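Local coordinates for protein VP5 (PDB 6QGL) that is an envelope protein of a haloarchaeal pleomorphic virus and probably drives fusion of the viral and host membranes, at residues D109-E112 / T113-T117; E231-A234 / V235-E238. All blocks are in the same frame, centred on the assembly; numbering follows the deposited sequence.

Interaction 1: D109-E112 / T113-T117; sequences DSYE and TTVRT
E112 and R116, one helical turn apart on helix 97-140, lie alongside each other and form an i to i+4 salt bridge. The guanidinium presents its NE side to a single carboxylate oxygen: R116 NE meets E112 OE2 at 2.8 Å on the anti lone pair, and R116 NH2 reaches the same OE2 at 3.1 Å from above the carboxylate plane. OE2 lies almost in the guanidinium plane, at the side carrying NE and NH2, and receives both; the carboxylate plane is turned 50° from it. E112 has CG anti to its backbone N (chi1 -173°) and runs on extended, which carries the carboxylate along the helix toward R116.

On another side of the helix V115 CG2 sits over a face of the Y111 ring, a CH-pi contact 4.1 Å from the ring centroid. Two threonines return their hydroxyls to the preceding turn: T113 OG1 bonds D109 O at 2.7 Å and T114 OG1 bonds S110 O at 2.9 Å. Each carbonyl also accepts the backbone N of the same threonine, and at D109 O the two donors arrive from opposite faces of its plane. A short hydroxyl side chain suits this place because it can satisfy itself on its own helix.

E112 OE1 forms a salt bridge with R247 and R116 NH2 one with D240, so the pair belongs to a wider charged network that probably favours both ionised forms. Y111 OH is bonded to T25 O. Y111 packs on V75, T78, A79 and E82 of helix 73-92, whereas V115 packs on M239 and F243, E112 on F243 and R116 on M239, all of helix 229-257, placing this turn between two helices of the bundle.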
# COMPACT_ATOMS: atom_id res chain seq x y z
N ASP A 109 -12.05 -21.66 0.36
CA ASP A 109 -11.25 -21.98 1.54
C ASP A 109 -9.76 -21.72 1.33
O ASP A 109 -9.15 -21.05 2.16
CB ASP A 109 -11.48 -23.42 2.02
CG ASP A 109 -12.85 -23.69 2.63
OD1 ASP A 109 -13.55 -22.75 2.94
OD2 ASP A 109 -13.19 -24.86 2.80
N SER A 110 -9.20 -22.21 0.21
CA SER A 110 -7.79 -22.01 -0.12
C SER A 110 -7.48 -20.54 -0.41
O SER A 110 -6.43 -20.06 -0.01
CB SER A 110 -7.38 -22.88 -1.30
OG SER A 110 -8.10 -22.49 -2.46
N TYR A 111 -8.41 -19.83 -1.08
CA TYR A 111 -8.24 -18.42 -1.42
C TYR A 111 -8.30 -17.53 -0.18
O TYR A 111 -7.41 -16.70 -0.00
CB TYR A 111 -9.21 -17.98 -2.53
CG TYR A 111 -9.07 -16.55 -3.01
CD1 TYR A 111 -7.82 -15.98 -3.23
CD2 TYR A 111 -10.18 -15.71 -3.07
CE1 TYR A 111 -7.68 -14.64 -3.61
CE2 TYR A 111 -10.06 -14.37 -3.43
CZ TYR A 111 -8.81 -13.84 -3.72
OH TYR A 111 -8.67 -12.52 -4.07
N GLU A 112 -9.30 -17.75 0.69
CA GLU A 112 -9.49 -17.01 1.94
C GLU A 112 -8.30 -17.22 2.89
O GLU A 112 -7.85 -16.25 3.49
CB GLU A 112 -10.81 -17.38 2.63
CG GLU A 112 -11.14 -16.52 3.84
CD GLU A 112 -12.50 -16.72 4.48
OE1 GLU A 112 -13.38 -17.33 3.83
OE2 GLU A 112 -12.70 -16.25 5.63
N THR A 113 -7.80 -18.47 2.99
CA THR A 113 -6.66 -18.82 3.84
C THR A 113 -5.44 -18.01 3.43
O THR A 113 -4.81 -17.42 4.29
CB THR A 113 -6.42 -20.34 3.86
OG1 THR A 113 -7.60 -20.99 4.32
CG2 THR A 113 -5.26 -20.74 4.76
N THR A 114 -5.17 -17.91 2.12
CA THR A 114 -4.05 -17.15 1.57
C THR A 114 -4.15 -15.67 1.93
O THR A 114 -3.20 -15.12 2.48
CB THR A 114 -3.93 -17.42 0.06
OG1 THR A 114 -3.79 -18.83 -0.14
CG2 THR A 114 -2.76 -16.70 -0.58
N VAL A 115 -5.32 -15.04 1.65
CA VAL A 115 -5.60 -13.62 1.91
C VAL A 115 -5.49 -13.32 3.41
O VAL A 115 -4.78 -12.39 3.79
CB VAL A 115 -6.95 -13.18 1.28
CG1 VAL A 115 -7.31 -11.74 1.66
CG2 VAL A 115 -6.94 -13.33 -0.23
N ARG A 116 -6.15 -14.14 4.26
CA ARG A 116 -6.13 -13.97 5.71
C ARG A 116 -4.74 -14.18 6.30
O ARG A 116 -4.30 -13.34 7.08
CB ARG A 116 -7.15 -14.86 6.41
CG ARG A 116 -8.57 -14.38 6.24
CD ARG A 116 -9.46 -14.93 7.34
NE ARG A 116 -10.85 -14.70 7.00
CZ ARG A 116 -11.56 -13.63 7.35
NH1 ARG A 116 -11.00 -12.67 8.10
NH2 ARG A 116 -12.82 -13.50 6.97
N THR A 117 -4.05 -15.27 5.91
CA THR A 117 -2.69 -15.59 6.37
C THR A 117 -1.75 -14.43 6.06
O THR A 117 -1.02 -14.02 6.96
CB THR A 117 -2.21 -16.94 5.82
OG1 THR A 117 -3.08 -17.97 6.29
CG2 THR A 117 -0.79 -17.29 6.26

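Interaction 2: E231-A234 / V235-E238; sequences EWNA and VETE
Helix 229-257, one of the long helices of the N-terminal part of the envelope protein, supplies this turn, in which T237 folds back on N233 and A234. T237 N bonds N233 O at 2.8 Å in a nearly straight i to i+4 link. The hydroxyl points to the same turn: OG1 stands between backbone N and carbonyl carbon (chi1 55°), 2.9 Å from N233 O and 3.1 Å from A234 O, and its proton may go to either.

That rotation also places T237 CG2 beside the N233 amide, 3.7 Å from N233 OD1, the two side chains crossing at about a right angle. The amide itself is anchored by ND2 to P206 O. With CG anti to the backbone N (chi1 167°), E236 brings CG to 4.2 Å from N233 ND2; the bend at chi2 then turns the carboxylate, whose OE1 bonds Y120 OH. V235 CG2 rests 3.6 Å from E231 O, while its side chain packs on F119, as does that of E236. W232 meets W123 edge-to-face. Exposed T237 and buried W232 and V235 packed against helix 97-140 mark an amphipathic helix in a bundle, with E236 a buried polar exception.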
# COMPACT_ATOMS: atom_id res chain seq x y z
N GLU A 231 -7.82 1.07 11.90
CA GLU A 231 -7.30 0.84 10.55
C GLU A 231 -7.26 -0.66 10.21
O GLU A 231 -7.76 -1.07 9.16
CB GLU A 231 -5.91 1.50 10.38
CG GLU A 231 -5.97 3.00 10.16
CD GLU A 231 -4.67 3.76 9.97
OE1 GLU A 231 -4.73 4.95 9.57
OE2 GLU A 231 -3.58 3.20 10.24
N TRP A 232 -6.67 -1.48 11.12
CA TRP A 232 -6.53 -2.93 10.96
C TRP A 232 -7.87 -3.67 10.99
O TRP A 232 -8.06 -4.60 10.20
CB TRP A 232 -5.56 -3.50 12.00
CG TRP A 232 -4.12 -3.21 11.69
CD1 TRP A 232 -3.41 -2.11 12.05
CD2 TRP A 232 -3.24 -4.03 10.91
NE1 TRP A 232 -2.12 -2.20 11.57
CE2 TRP A 232 -1.99 -3.37 10.86
CE3 TRP A 232 -3.38 -5.27 10.26
CZ2 TRP A 232 -0.89 -3.91 10.19
CZ3 TRP A 232 -2.29 -5.79 9.58
CH2 TRP A 232 -1.06 -5.11 9.56
N ASN A 233 -8.78 -3.26 11.89
CA ASN A 233 -10.11 -3.86 12.03
C ASN A 233 -11.01 -3.55 10.84
O ASN A 233 -11.86 -4.37 10.51
CB ASN A 233 -10.77 -3.45 13.34
CG ASN A 233 -12.07 -4.18 13.63
OD1 ASN A 233 -13.14 -3.57 13.69
ND2 ASN A 233 -11.99 -5.49 13.82
N ALA A 234 -10.81 -2.37 10.21
CA ALA A 234 -11.58 -1.95 9.03
C ALA A 234 -11.40 -2.95 7.90
O ALA A 234 -12.39 -3.41 7.32
CB ALA A 234 -11.14 -0.56 8.59
N VAL A 235 -10.14 -3.36 7.64
CA VAL A 235 -9.78 -4.34 6.61
C VAL A 235 -10.31 -5.72 7.02
O VAL A 235 -10.84 -6.44 6.17
CB VAL A 235 -8.25 -4.36 6.33
CG1 VAL A 235 -7.92 -5.24 5.12
CG2 VAL A 235 -7.70 -2.95 6.11
N GLU A 236 -10.21 -6.06 8.32
CA GLU A 236 -10.69 -7.32 8.88
C GLU A 236 -12.19 -7.50 8.66
O GLU A 236 -12.60 -8.52 8.10
CB GLU A 236 -10.32 -7.42 10.38
CG GLU A 236 -11.03 -8.53 11.15
CD GLU A 236 -10.71 -9.97 10.78
OE1 GLU A 236 -9.59 -10.23 10.28
OE2 GLU A 236 -11.57 -10.84 11.02
N THR A 237 -13.01 -6.51 9.09
CA THR A 237 -14.47 -6.54 8.96
C THR A 237 -14.92 -6.56 7.50
O THR A 237 -15.92 -7.20 7.19
CB THR A 237 -15.13 -5.41 9.76
OG1 THR A 237 -14.57 -4.16 9.37
CG2 THR A 237 -14.98 -5.60 11.27
N GLU A 238 -14.16 -5.88 6.61
CA GLU A 238 -14.43 -5.85 5.18
C GLU A 238 -14.12 -7.20 4.54
O GLU A 238 -14.87 -7.66 3.68
CB GLU A 238 -13.62 -4.74 4.50
CG GLU A 238 -14.26 -3.36 4.59
CD GLU A 238 -13.30 -2.19 4.52
OE1 GLU A 238 -12.32 -2.26 3.75
OE2 GLU A 238 -13.53 -1.19 5.24

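Overall arrangement
The two interactions come in series along the chain: interaction 1 lies on helix 97-140 and interaction 2 on helix 229-257, with the four-stranded antiparallel sheet of strands 166-174 to 209-213 formed in between. Their centres are about 16 Å apart, yet they touch through a long, weak ion pair between R116 NH1 and E236 OE2, 3.5 Å apart. Y120 joins them more firmly, since its OH is hydrogen-bonded to both R116 and E236. Residues far apart in sequence thus hold two neighbouring helices together, both in the N-terminal part of the envelope protein. Polar links and packing of V115 and V235 across the same helix pair are consistent with a stable helical bundle.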